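Local coordinates for protein cytochrome c, mono-and diheme variant (Methylophaga aminisulfidivorans MP, PDB 7C90) that probably carries electrons through a covalently bound heme c in the methanol oxidation system of a marine methylotrophic bacterium, at residues F49-E54 / N138-E143; E57-F62 / E143-M148; E75-G80 / M148-S153; S153-S158 / A171-A176. One frame throughout, in Å; residues are numbered along the deposited sequence.

From the N terminus, the loop 49-54, helix 57-65 and helix 74-87 each meet helix 141-153 in turn. Contact 1 closes a loop of 83 residues between the first loop and the start of that helix, contact 2 ties helix 57-65 to its next turns, and contact 3 lays helix 74-87 across its last turns. The three alternate along the chain, so each crosses the others; contacts 1 and 2 share Glu-143, contacts 2 and 3 share Met-148. Contact 4 follows in series, starting from Ser-153, which it shares with contact 3. It closes a 12-residue loop that holds most of helix 167-171, on the opposite side of the chain's centre from contact 1.

Contact 1: residues F49-E54 / N138-E143; sequences FGKKGE and NLTKDE
Glu-143 OE1 is gripped from three directions, by a backbone amide, a water and the ammonium of Lys-51. The hydrogen bond from the amide belongs to a capping box at the start of helix 141-153: Thr-140 N reaches Glu-143 OE1 at 2.8 Å, with an N-H...O angle of 162°, and meets the oxygen on its anti side, 17° out of the carboxylate plane. In return Thr-140 OG1, the N-cap side chain, accepts from Glu-143 N at 3.0 Å. With its carboxylate held by this box, Glu-143 offers Lys-51 a fixed target. The salt bridge is weak, 3.5 Å from Lys-51 NZ to Glu-143 OE1, but a water that accepts from Lys-51 NZ also donates to Glu-143 OE1, at 2.9 Å, and to Asn-138 O. Lys-51 gets there along a largely extended chain, its CG anti to the backbone N (chi1 -166°), which runs past the methyl of Thr-140 with Lys-51 CG 4.0 Å from Thr-140 CG2. The same methyl, Thr-140 CG2, faces the backbone of the loop, 3.6 Å from Gly-53 N. Thr-140 CA adds a CA-H...O contact to Lys-51 O. The junction thus sets the loop before helix 57-65 against the N-terminal end of helix 141-153; next to it, Leu-139 touches the heme, and Asn-138 O also accepts from Thr-86 OG1 of the second subunit. One more water bridges the backbones, donating to Lys-51 O at 2.9 Å and accepting from Lys-141 N at 3.0 Å.

Contact 2: residues E57-F62 / E143-M148; sequences EAVEHF and EILHIM
Leu-145 pushes its two methyls between Val-59 and Phe-62. Leu-145 CD2 lies over one face of the Phe-62 ring, 4.0 Å from its centroid and 19° off the ring normal; this CH-pi contact is offset toward the rim, nearest the CG and CD1 corner. The other methyl, Leu-145 CD1, turns to the helix backbone and the valine: it is 3.7 Å from Ala-58 O and equally close to Val-59 CG2, with Ala-58 CB a little further off. Phe-62 CG stands anti to its own backbone N (chi1 178°), which carries the ring out from helix 57-62 beside the leucine. The axes of segments 57-62 and 143-148 cross almost perpendicularly, 86° apart in direction and 10.2 Å at closest approach. Helix 57-65 thus rests on the first half of helix 141-153, the C-terminal helix of the cytochrome c fold. No hydrogen bond joins the segments, and all the touching residues are buried. Phe-121 of helix 117-126 meets the Phe-62 ring as well and also packs on Met-148, extending this apolar cluster to a third helix. Further along, Met-148 CE approaches the same ring obliquely, 4.4 Å from Phe-62 CE1.

Contact 3: residues E75-G80 / M148-S153; sequences EAIKAG and MAWVRS
The indole of Trp-150 meets helix 75-80 at a slant: Trp-150 CD1 sits 3.5 Å from Ile-77 O, and Trp-150 CB is 3.6 Å from Gly-80 C. Elsewhere round the indole, Phe-84 brings its own ring against it at about 40° between planes; Glu-81 and Met-85 also touch the Trp-150 side chain, all three from the same helix 74-87. Trp-150 CG lies anti to the backbone N (chi1 -180°), which sets the indole against that helix. This is the near-perpendicular packing of N-terminal and C-terminal helices that marks the cytochrome c fold; helix 74-87 leads straight to the heme-binding Cys-88, Cys-91 and His-92. The axes of segments 75-80 and 148-153 run 97° apart in direction and approach to 7.7 Å. So close a crossing is possible where Gly-80, without a side chain, lets the tryptophan CB press on its backbone. Ile-77, whose CA lies nearest that of Trp-150, spans from Ala-149 to Ser-153. Ile-77 CG1 meets Ala-149 CB at 4.0 Å, while Ile-77 CG2 lies 3.6 Å from Ser-153 OG. Turned back to its own helix, Ser-153 OG donates to Trp-150 O at 2.6 Å and so presents the isoleucine with an oxygen that is already bonded. No hydrogen bond crosses between the segments, so the crossing probably rests on shape fit and the burial of apolar surface, with carbon-to-oxygen contacts at its centre.

Contact 4: residues S153-S158 / A171-A176; sequences SVYWGS and ANFKPA
A single hydrogen bond ties the two loops, which run about 94° apart beyond the C-terminal helix of the cytochrome c fold: Ala-176 N donates to Tyr-155 O at 2.9 Å, with an N-H...O angle of 159°. Aromatic contact comes next. The rings of Tyr-155 and Phe-173 have centroids 5.7 Å apart and planes at 46°, an oblique pair; Phe-173 CZ comes to the edge of the tyrosine ring, in its plane, and touches Tyr-155 CD2 tightly at 3.3 Å. Phe-173 in turn takes Gly-157 O at its own edge. Within segment 153-158, Gly-157 N lies over the centre of the tyrosine ring, and Tyr-155 OH donates to Ser-158 O at 2.7 Å, which fixes the hydroxyl end. Trp-164 adds an edge-to-face partner from outside the two segments. The remaining contacts are of carbon against carbonyl oxygen. Pro-175 CG rests on Gly-157 O, Trp-156 CB is 3.3 Å from Ala-176 O, and the tryptophan ring makes an edge-to-face contact with Phe-182, outside the two segments. Ala-176 CB fits against two successive carbonyls, 3.2 Å from Tyr-155 O and 3.6 Å from Val-154 O.

Contact 1: residues F49-E54 / N138-E143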
loop_
_atom_site.group_PDB
_atom_site.type_symbol
_atom_site.label_atom_id
_atom_site.label_comp_id
_atom_site.label_asym_id
_atom_site.label_seq_id
_atom_site.Cartn_x
_atom_site.Cartn_y
_atom_site.Cartn_z
ATOM N N PHE A 49 10.779 25.611 -3.449
ATOM C CA PHE A 49 11.060 24.337 -4.154
ATOM C C PHE A 49 9.830 23.928 -4.955
ATOM O O PHE A 49 8.689 24.272 -4.560
ATOM C CB PHE A 49 11.438 23.208 -3.190
ATOM C CG PHE A 49 12.918 22.944 -3.118
ATOM C CD1 PHE A 49 13.713 23.634 -2.219
ATOM C CD2 PHE A 49 13.517 22.028 -3.971
ATOM C CE1 PHE A 49 15.080 23.402 -2.165
ATOM C CE2 PHE A 49 14.883 21.799 -3.921
ATOM C CZ PHE A 49 15.663 22.491 -3.020
ATOM N N GLY A 50 10.070 23.221 -6.052
ATOM C CA GLY A 50 9.031 22.459 -6.752
ATOM C C GLY A 50 8.468 23.208 -7.938
ATOM O O GLY A 50 9.033 24.241 -8.311
ATOM N N LYS A 51 7.370 22.681 -8.485
ATOM C CA LYS A 51 6.658 23.171 -9.691
ATOM C C LYS A 51 6.122 24.590 -9.431
ATOM O O LYS A 51 5.299 24.785 -8.508
ATOM C CB LYS A 51 5.557 22.168 -10.059
ATOM C CG LYS A 51 4.970 22.356 -11.447
ATOM C CD LYS A 51 3.825 21.430 -11.797
ATOM C CE LYS A 51 3.131 21.874 -13.069
ATOM N NZ LYS A 51 1.685 21.533 -13.092
ATOM N N LYS A 52 6.585 25.552 -10.227
ATOM C CA LYS A 52 6.115 26.960 -10.207
ATOM C C LYS A 52 4.864 27.064 -11.090
ATOM O O LYS A 52 4.884 26.514 -12.203
ATOM C CB LYS A 52 7.249 27.886 -10.660
ATOM C CG LYS A 52 8.591 27.623 -9.987
ATOM C CD LYS A 52 9.411 28.875 -9.697
ATOM C CE LYS A 52 10.435 28.683 -8.598
ATOM N NZ LYS A 52 9.802 28.560 -7.263
ATOM N N GLY A 53 3.796 27.674 -10.568
ATOM C CA GLY A 53 2.650 28.170 -11.353
ATOM C C GLY A 53 2.622 29.688 -11.324
ATOM O O GLY A 53 3.596 30.275 -10.804
ATOM N N GLU A 54 1.572 30.306 -11.882
ATOM C CA GLU A 54 1.192 31.714 -11.583
ATOM C C GLU A 54 1.208 31.889 -10.058
ATOM O O GLU A 54 0.857 30.914 -9.349
ATOM C CB GLU A 54 -0.176 32.086 -12.173
ATOM C CG GLU A 54 -1.199 30.950 -12.230
ATOM C CD GLU A 54 -1.440 30.372 -13.619
ATOM O OE1 GLU A 54 -2.570 30.533 -14.128
ATOM O OE2 GLU A 54 -0.504 29.760 -14.191
ATOM N N ASN A 138 5.234 17.632 -8.292
ATOM C CA ASN A 138 4.120 17.079 -9.095
ATOM C C ASN A 138 3.026 18.135 -9.304
ATOM O O ASN A 138 2.326 18.038 -10.329
ATOM C CB ASN A 138 3.503 15.857 -8.423
ATOM C CG ASN A 138 4.447 14.685 -8.323
ATOM O OD1 ASN A 138 5.452 14.638 -9.034
ATOM N ND2 ASN A 138 4.108 13.737 -7.465
ATOM N N LEU A 139 2.840 19.037 -8.329
ATOM C CA LEU A 139 1.703 19.985 -8.231
ATOM C C LEU A 139 2.225 21.367 -7.854
ATOM O O LEU A 139 3.135 21.423 -7.033
ATOM C CB LEU A 139 0.747 19.511 -7.142
ATOM C CG LEU A 139 0.141 18.126 -7.318
ATOM C CD1 LEU A 139 -0.720 17.787 -6.137
ATOM C CD2 LEU A 139 -0.655 18.031 -8.604
ATOM N N THR A 140 1.667 22.433 -8.436
ATOM C CA THR A 140 1.889 23.823 -7.968
ATOM C C THR A 140 1.220 24.003 -6.599
ATOM O O THR A 140 0.279 23.207 -6.224
ATOM C CB THR A 140 1.376 24.894 -8.946
ATOM O OG1 THR A 140 -0.056 24.876 -8.888
ATOM C CG2 THR A 140 1.864 24.690 -10.367
ATOM N N LYS A 141 1.657 25.023 -5.876
ATOM C CA LYS A 141 1.057 25.408 -4.576
ATOM C C LYS A 141 -0.423 25.744 -4.785
ATOM O O LYS A 141 -1.235 25.289 -3.983
ATOM C CB LYS A 141 1.851 26.551 -3.963
ATOM C CG LYS A 141 3.201 26.118 -3.410
ATOM C CD LYS A 141 3.820 27.163 -2.514
ATOM C CE LYS A 141 4.615 28.183 -3.294
ATOM N NZ LYS A 141 5.833 27.563 -3.880
ATOM N N ASP A 142 -0.772 26.406 -5.887
ATOM C CA ASP A 142 -2.182 26.758 -6.181
ATOM C C ASP A 142 -2.990 25.479 -6.381
ATOM O O ASP A 142 -4.137 25.433 -5.919
ATOM C CB ASP A 142 -2.301 27.656 -7.415
ATOM C CG ASP A 142 -3.673 28.303 -7.505
ATOM O OD1 ASP A 142 -3.979 29.112 -6.603
ATOM O OD2 ASP A 142 -4.441 27.951 -8.443
ATOM N N GLU A 143 -2.412 24.473 -7.048
ATOM C CA GLU A 143 -3.098 23.185 -7.293
ATOM C C GLU A 143 -3.307 22.450 -5.970
ATOM O O GLU A 143 -4.378 21.896 -5.752
ATOM C CB GLU A 143 -2.317 22.346 -8.294
ATOM C CG GLU A 143 -2.391 22.877 -9.706
ATOM C CD GLU A 143 -1.484 22.126 -10.675
ATOM O OE1 GLU A 143 -0.329 21.725 -10.285
ATOM O OE2 GLU A 143 -1.934 21.924 -11.817
HETATM O O HOH W 1 6.246 24.898 -5.221
HETATM O O HOH W 2 3.919 26.707 -6.827
HETATM O O HOH W 3 0.213 19.590 -12.228
HETATM O O HOH W 4 1.110 28.042 -7.550
#

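Contact 2: residues E57-F62 / E143-M148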
loop_
_atom_site.group_PDB
_atom_site.type_symbol
_atom_site.label_atom_id
_atom_site.label_comp_id
_atom_site.label_asym_id
_atom_site.label_seq_id
_atom_site.Cartn_x
_atom_site.Cartn_y
_atom_site.Cartn_z
ATOM N N GLU A 57 -3.498 34.850 -5.776
ATOM C CA GLU A 57 -3.918 35.545 -4.537
ATOM C C GLU A 57 -4.096 34.509 -3.409
ATOM O O GLU A 57 -3.685 34.795 -2.286
ATOM C CB GLU A 57 -5.205 36.326 -4.806
ATOM C CG GLU A 57 -5.801 36.948 -3.556
ATOM C CD GLU A 57 -7.201 37.518 -3.702
ATOM O OE1 GLU A 57 -7.834 37.296 -4.752
ATOM O OE2 GLU A 57 -7.662 38.155 -2.738
ATOM N N ALA A 58 -4.710 33.353 -3.685
ATOM C CA ALA A 58 -4.880 32.258 -2.703
ATOM C C ALA A 58 -3.508 31.805 -2.188
ATOM O O ALA A 58 -3.342 31.651 -0.957
ATOM C CB ALA A 58 -5.658 31.121 -3.299
ATOM N N VAL A 59 -2.525 31.640 -3.067
ATOM C CA VAL A 59 -1.186 31.158 -2.628
ATOM C C VAL A 59 -0.534 32.257 -1.779
ATOM O O VAL A 59 -0.025 31.947 -0.676
ATOM C CB VAL A 59 -0.329 30.710 -3.822
ATOM C CG1 VAL A 59 1.140 30.586 -3.455
ATOM C CG2 VAL A 59 -0.858 29.411 -4.426
ATOM N N GLU A 60 -0.546 33.505 -2.231
ATOM C CA GLU A 60 0.116 34.596 -1.453
ATOM C C GLU A 60 -0.584 34.699 -0.086
ATOM O O GLU A 60 0.114 34.758 0.964
ATOM C CB GLU A 60 0.139 35.903 -2.253
ATOM C CG GLU A 60 0.760 37.073 -1.497
ATOM C CD GLU A 60 0.612 38.432 -2.176
ATOM O OE1 GLU A 60 0.750 38.495 -3.414
ATOM O OE2 GLU A 60 0.341 39.430 -1.460
ATOM N N HIS A 61 -1.912 34.651 -0.072
ATOM C CA HIS A 61 -2.719 34.710 1.177
ATOM C C HIS A 61 -2.308 33.549 2.104
ATOM O O HIS A 61 -2.111 33.770 3.328
ATOM C CB HIS A 61 -4.217 34.672 0.882
ATOM C CG HIS A 61 -5.046 34.903 2.102
ATOM N ND1 HIS A 61 -5.049 36.113 2.767
ATOM C CD2 HIS A 61 -5.862 34.085 2.805
ATOM C CE1 HIS A 61 -5.854 36.043 3.800
ATOM N NE2 HIS A 61 -6.371 34.814 3.845
ATOM N N PHE A 62 -2.148 32.356 1.531
ATOM C CA PHE A 62 -1.882 31.128 2.309
ATOM C C PHE A 62 -0.497 31.242 2.935
ATOM O O PHE A 62 -0.384 30.937 4.142
ATOM C CB PHE A 62 -2.037 29.852 1.481
ATOM C CG PHE A 62 -1.723 28.615 2.287
ATOM C CD1 PHE A 62 -2.652 28.113 3.181
ATOM C CD2 PHE A 62 -0.474 28.028 2.234
ATOM C CE1 PHE A 62 -2.371 26.994 3.947
ATOM C CE2 PHE A 62 -0.180 26.921 3.027
ATOM C CZ PHE A 62 -1.132 26.406 3.876
ATOM N N GLU A 143 -2.412 24.473 -7.048
ATOM C CA GLU A 143 -3.098 23.185 -7.293
ATOM C C GLU A 143 -3.307 22.450 -5.970
ATOM O O GLU A 143 -4.378 21.896 -5.752
ATOM C CB GLU A 143 -2.317 22.346 -8.294
ATOM C CG GLU A 143 -2.391 22.877 -9.706
ATOM C CD GLU A 143 -1.484 22.126 -10.675
ATOM O OE1 GLU A 143 -0.329 21.725 -10.285
ATOM O OE2 GLU A 143 -1.934 21.924 -11.817
ATOM N N ILE A 144 -2.330 22.489 -5.080
ATOM C CA ILE A 144 -2.468 21.859 -3.735
ATOM C C ILE A 144 -3.629 22.523 -2.986
ATOM O O ILE A 144 -4.455 21.795 -2.411
ATOM C CB ILE A 144 -1.129 21.913 -2.983
ATOM C CG1 ILE A 144 -0.112 20.970 -3.638
ATOM C CG2 ILE A 144 -1.301 21.594 -1.498
ATOM C CD1 ILE A 144 1.317 21.182 -3.155
ATOM N N LEU A 145 -3.740 23.845 -3.020
ATOM C CA LEU A 145 -4.838 24.546 -2.296
ATOM C C LEU A 145 -6.198 24.179 -2.917
ATOM O O LEU A 145 -7.166 24.059 -2.187
ATOM C CB LEU A 145 -4.602 26.056 -2.333
ATOM C CG LEU A 145 -3.339 26.530 -1.632
ATOM C CD1 LEU A 145 -3.127 28.021 -1.851
ATOM C CD2 LEU A 145 -3.431 26.220 -0.156
ATOM N N HIS A 146 -6.279 24.012 -4.229
ATOM C CA HIS A 146 -7.508 23.519 -4.911
ATOM C C HIS A 146 -7.890 22.147 -4.359
ATOM O O HIS A 146 -9.067 21.924 -3.963
ATOM C CB HIS A 146 -7.284 23.485 -6.422
ATOM C CG HIS A 146 -7.471 24.815 -7.062
ATOM N ND1 HIS A 146 -6.455 25.683 -7.279
ATOM C CD2 HIS A 146 -8.581 25.414 -7.528
ATOM C CE1 HIS A 146 -6.909 26.751 -7.906
ATOM N NE2 HIS A 146 -8.221 26.618 -8.054
ATOM N N ILE A 147 -6.919 21.241 -4.318
ATOM C CA ILE A 147 -7.158 19.851 -3.830
ATOM C C ILE A 147 -7.608 19.939 -2.386
ATOM O O ILE A 147 -8.492 19.179 -1.985
ATOM C CB ILE A 147 -5.899 18.975 -4.008
ATOM C CG1 ILE A 147 -5.599 18.739 -5.494
ATOM C CG2 ILE A 147 -6.047 17.672 -3.234
ATOM C CD1 ILE A 147 -4.314 17.970 -5.758
ATOM N N MET A 148 -6.942 20.777 -1.597
ATOM C CA MET A 148 -7.293 20.938 -0.163
ATOM C C MET A 148 -8.738 21.438 -0.021
ATOM O O MET A 148 -9.485 20.840 0.791
ATOM C CB MET A 148 -6.336 21.881 0.542
ATOM C CG MET A 148 -5.003 21.203 0.819
ATOM S SD MET A 148 -3.725 22.417 1.232
ATOM C CE MET A 148 -4.421 23.269 2.635
#

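Contact 3: residues E75-G80 / M148-S153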
loop_
_atom_site.group_PDB
_atom_site.type_symbol
_atom_site.label_atom_id
_atom_site.label_comp_id
_atom_site.label_asym_id
_atom_site.label_seq_id
_atom_site.Cartn_x
_atom_site.Cartn_y
_atom_site.Cartn_z
ATOM N N GLU A 75 -16.199 27.023 -7.722
ATOM C CA GLU A 75 -15.413 26.814 -8.963
ATOM C C GLU A 75 -14.078 26.149 -8.602
ATOM O O GLU A 75 -13.665 25.223 -9.315
ATOM C CB GLU A 75 -15.175 28.141 -9.681
ATOM C CG GLU A 75 -14.532 27.975 -11.053
ATOM C CD GLU A 75 -13.979 29.246 -11.685
ATOM O OE1 GLU A 75 -13.787 30.238 -10.948
ATOM O OE2 GLU A 75 -13.733 29.239 -12.913
ATOM N N ALA A 76 -13.430 26.600 -7.525
ATOM C CA ALA A 76 -12.105 26.090 -7.099
ATOM C C ALA A 76 -12.279 24.645 -6.608
ATOM O O ALA A 76 -11.492 23.772 -6.993
ATOM C CB ALA A 76 -11.514 27.007 -6.057
ATOM N N ILE A 77 -13.333 24.396 -5.846
ATOM C CA ILE A 77 -13.657 23.053 -5.311
ATOM C C ILE A 77 -13.824 22.089 -6.493
ATOM O O ILE A 77 -13.231 20.989 -6.443
ATOM C CB ILE A 77 -14.879 23.147 -4.384
ATOM C CG1 ILE A 77 -14.486 23.824 -3.067
ATOM C CG2 ILE A 77 -15.515 21.785 -4.168
ATOM C CD1 ILE A 77 -15.638 24.018 -2.104
ATOM N N LYS A 78 -14.505 22.524 -7.559
ATOM C CA LYS A 78 -14.745 21.691 -8.769
ATOM C C LYS A 78 -13.399 21.327 -9.415
ATOM O O LYS A 78 -13.191 20.137 -9.712
ATOM C CB LYS A 78 -15.711 22.379 -9.739
ATOM C CG LYS A 78 -17.185 22.161 -9.409
ATOM C CD LYS A 78 -18.146 23.093 -10.149
ATOM C CE LYS A 78 -19.456 23.343 -9.420
ATOM N NZ LYS A 78 -20.201 22.089 -9.144
ATOM N N ALA A 79 -12.511 22.300 -9.608
ATOM C CA ALA A 79 -11.153 22.090 -10.166
ATOM C C ALA A 79 -10.307 21.203 -9.220
ATOM O O ALA A 79 -9.564 20.338 -9.720
ATOM C CB ALA A 79 -10.517 23.430 -10.456
ATOM N N GLY A 80 -10.465 21.345 -7.899
ATOM C CA GLY A 80 -9.772 20.502 -6.902
ATOM C C GLY A 80 -10.218 19.048 -6.993
ATOM O O GLY A 80 -9.400 18.160 -6.756
ATOM N N MET A 148 -6.942 20.777 -1.597
ATOM C CA MET A 148 -7.293 20.938 -0.163
ATOM C C MET A 148 -8.738 21.438 -0.021
ATOM O O MET A 148 -9.485 20.840 0.791
ATOM C CB MET A 148 -6.336 21.881 0.542
ATOM C CG MET A 148 -5.003 21.203 0.819
ATOM S SD MET A 148 -3.725 22.417 1.232
ATOM C CE MET A 148 -4.421 23.269 2.635
ATOM N N ALA A 149 -9.147 22.461 -0.765
ATOM C CA ALA A 149 -10.556 22.945 -0.679
ATOM C C ALA A 149 -11.507 21.773 -0.963
ATOM O O ALA A 149 -12.471 21.590 -0.199
ATOM C CB ALA A 149 -10.813 24.095 -1.617
ATOM N N TRP A 150 -11.226 20.950 -1.975
ATOM C CA TRP A 150 -12.119 19.809 -2.334
ATOM C C TRP A 150 -12.146 18.800 -1.189
ATOM O O TRP A 150 -13.219 18.304 -0.857
ATOM C CB TRP A 150 -11.729 19.169 -3.686
ATOM C CG TRP A 150 -12.657 18.046 -3.998
ATOM C CD1 TRP A 150 -13.912 18.132 -4.526
ATOM C CD2 TRP A 150 -12.464 16.674 -3.632
ATOM N NE1 TRP A 150 -14.490 16.898 -4.553
ATOM C CE2 TRP A 150 -13.642 15.988 -3.996
ATOM C CE3 TRP A 150 -11.419 15.970 -3.021
ATOM C CZ2 TRP A 150 -13.791 14.616 -3.803
ATOM C CZ3 TRP A 150 -11.583 14.621 -2.801
ATOM C CH2 TRP A 150 -12.748 13.950 -3.196
ATOM N N VAL A 151 -10.995 18.468 -0.600
ATOM C CA VAL A 151 -10.916 17.493 0.518
ATOM C C VAL A 151 -11.779 18.011 1.676
ATOM O O VAL A 151 -12.481 17.166 2.331
ATOM C CB VAL A 151 -9.452 17.218 0.937
ATOM C CG1 VAL A 151 -9.373 16.435 2.231
ATOM C CG2 VAL A 151 -8.661 16.477 -0.147
ATOM N N ARG A 152 -11.741 19.324 1.962
ATOM C CA ARG A 152 -12.561 19.871 3.077
ATOM C C ARG A 152 -14.052 19.798 2.701
ATOM O O ARG A 152 -14.812 19.494 3.570
ATOM C CB ARG A 152 -12.147 21.293 3.436
ATOM C CG ARG A 152 -10.718 21.403 3.925
ATOM C CD ARG A 152 -10.368 20.460 5.062
ATOM N NE ARG A 152 -9.153 20.969 5.672
ATOM C CZ ARG A 152 -8.365 20.313 6.512
ATOM N NH1 ARG A 152 -8.636 19.072 6.867
ATOM N NH2 ARG A 152 -7.272 20.903 6.954
ATOM N N SER A 153 -14.411 19.978 1.433
ATOM C CA SER A 153 -15.813 20.093 0.948
ATOM C C SER A 153 -16.534 18.750 1.107
ATOM O O SER A 153 -17.759 18.772 1.247
ATOM C CB SER A 153 -15.852 20.572 -0.484
ATOM O OG SER A 153 -15.471 19.526 -1.395
#

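Contact 4: residues S153-S158 / A171-A176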
loop_
_atom_site.group_PDB
_atom_site.type_symbol
_atom_site.label_atom_id
_atom_site.label_comp_id
_atom_site.label_asym_id
_atom_site.label_seq_id
_atom_site.Cartn_x
_atom_site.Cartn_y
_atom_site.Cartn_z
ATOM N N SER A 153 -14.411 19.978 1.433
ATOM C CA SER A 153 -15.813 20.093 0.948
ATOM C C SER A 153 -16.534 18.750 1.107
ATOM O O SER A 153 -17.759 18.772 1.247
ATOM C CB SER A 153 -15.852 20.572 -0.484
ATOM O OG SER A 153 -15.471 19.526 -1.395
ATOM N N VAL A 154 -15.811 17.619 1.107
ATOM C CA VAL A 154 -16.436 16.260 1.142
ATOM C C VAL A 154 -16.420 15.721 2.564
ATOM O O VAL A 154 -16.908 14.630 2.749
ATOM C CB VAL A 154 -15.791 15.289 0.145
ATOM C CG1 VAL A 154 -16.119 15.715 -1.266
ATOM C CG2 VAL A 154 -14.279 15.134 0.329
ATOM N N TYR A 155 -15.948 16.512 3.531
ATOM C CA TYR A 155 -15.862 16.134 4.966
ATOM C C TYR A 155 -17.225 15.699 5.494
ATOM O O TYR A 155 -18.200 16.449 5.276
ATOM C CB TYR A 155 -15.450 17.347 5.792
ATOM C CG TYR A 155 -15.188 17.124 7.253
ATOM C CD1 TYR A 155 -14.114 16.364 7.700
ATOM C CD2 TYR A 155 -15.949 17.786 8.200
ATOM C CE1 TYR A 155 -13.859 16.207 9.053
ATOM C CE2 TYR A 155 -15.689 17.661 9.553
ATOM C CZ TYR A 155 -14.622 16.903 9.981
ATOM O OH TYR A 155 -14.363 16.826 11.320
ATOM N N TRP A 156 -17.240 14.597 6.246
ATOM C CA TRP A 156 -18.443 13.941 6.823
ATOM C C TRP A 156 -18.238 13.752 8.320
ATOM O O TRP A 156 -19.014 13.027 8.917
ATOM C CB TRP A 156 -18.748 12.603 6.115
ATOM C CG TRP A 156 -17.678 11.560 6.220
ATOM C CD1 TRP A 156 -17.350 10.819 7.316
ATOM C CD2 TRP A 156 -16.760 11.172 5.186
ATOM N NE1 TRP A 156 -16.299 9.989 7.031
ATOM C CE2 TRP A 156 -15.917 10.187 5.732
ATOM C CE3 TRP A 156 -16.557 11.576 3.868
ATOM C CZ2 TRP A 156 -14.902 9.584 4.990
ATOM C CZ3 TRP A 156 -15.544 10.998 3.140
ATOM C CH2 TRP A 156 -14.733 10.012 3.699
ATOM N N GLY A 157 -17.176 14.324 8.889
ATOM C CA GLY A 157 -16.914 14.266 10.333
ATOM C C GLY A 157 -17.675 15.353 11.090
ATOM O O GLY A 157 -18.533 16.014 10.497
ATOM N N SER A 158 -17.355 15.526 12.358
ATOM C CA SER A 158 -18.039 16.464 13.280
ATOM C C SER A 158 -17.480 17.878 13.080
ATOM O O SER A 158 -16.277 18.012 12.790
ATOM C CB SER A 158 -17.884 16.006 14.698
ATOM O OG SER A 158 -16.588 16.329 15.176
ATOM N N ALA A 171 -21.123 26.501 13.329
ATOM C CA ALA A 171 -22.531 26.700 13.739
ATOM C C ALA A 171 -23.453 26.363 12.560
ATOM O O ALA A 171 -24.533 25.818 12.835
ATOM C CB ALA A 171 -22.744 28.110 14.244
ATOM N N ASN A 172 -23.026 26.622 11.311
ATOM C CA ASN A 172 -23.854 26.461 10.078
ATOM C C ASN A 172 -23.426 25.266 9.210
ATOM O O ASN A 172 -23.787 25.256 8.028
ATOM C CB ASN A 172 -23.802 27.727 9.229
ATOM C CG ASN A 172 -24.260 28.930 10.022
ATOM O OD1 ASN A 172 -23.624 29.986 9.994
ATOM N ND2 ASN A 172 -25.329 28.749 10.776
ATOM N N PHE A 173 -22.717 24.283 9.769
ATOM C CA PHE A 173 -22.078 23.168 9.021
ATOM C C PHE A 173 -22.978 21.921 9.053
ATOM O O PHE A 173 -23.430 21.539 10.144
ATOM C CB PHE A 173 -20.687 22.888 9.604
ATOM C CG PHE A 173 -20.038 21.638 9.076
ATOM C CD1 PHE A 173 -19.424 21.632 7.832
ATOM C CD2 PHE A 173 -20.076 20.460 9.808
ATOM C CE1 PHE A 173 -18.850 20.472 7.334
ATOM C CE2 PHE A 173 -19.493 19.305 9.314
ATOM C CZ PHE A 173 -18.891 19.313 8.076
ATOM N N LYS A 174 -23.214 21.295 7.896
ATOM C CA LYS A 174 -23.801 19.927 7.808
ATOM C C LYS A 174 -22.756 18.960 7.247
ATOM O O LYS A 174 -22.215 19.186 6.164
ATOM C CB LYS A 174 -25.071 19.937 6.954
ATOM C CG LYS A 174 -26.227 19.102 7.498
ATOM C CD LYS A 174 -26.153 17.614 7.187
ATOM C CE LYS A 174 -27.502 16.924 7.267
ATOM N NZ LYS A 174 -28.231 17.261 8.516
ATOM N N PRO A 175 -22.416 17.875 7.977
ATOM C CA PRO A 175 -21.521 16.841 7.452
ATOM C C PRO A 175 -21.998 16.381 6.070
ATOM O O PRO A 175 -23.199 16.224 5.874
ATOM C CB PRO A 175 -21.589 15.706 8.484
ATOM C CG PRO A 175 -21.979 16.403 9.775
ATOM C CD PRO A 175 -22.829 17.594 9.361
ATOM N N ALA A 176 -21.066 16.228 5.128
ATOM C CA ALA A 176 -21.361 15.712 3.773
ATOM C C ALA A 176 -21.707 14.220 3.881
ATOM O O ALA A 176 -21.657 13.659 5.008
ATOM C CB ALA A 176 -20.219 15.961 2.823
#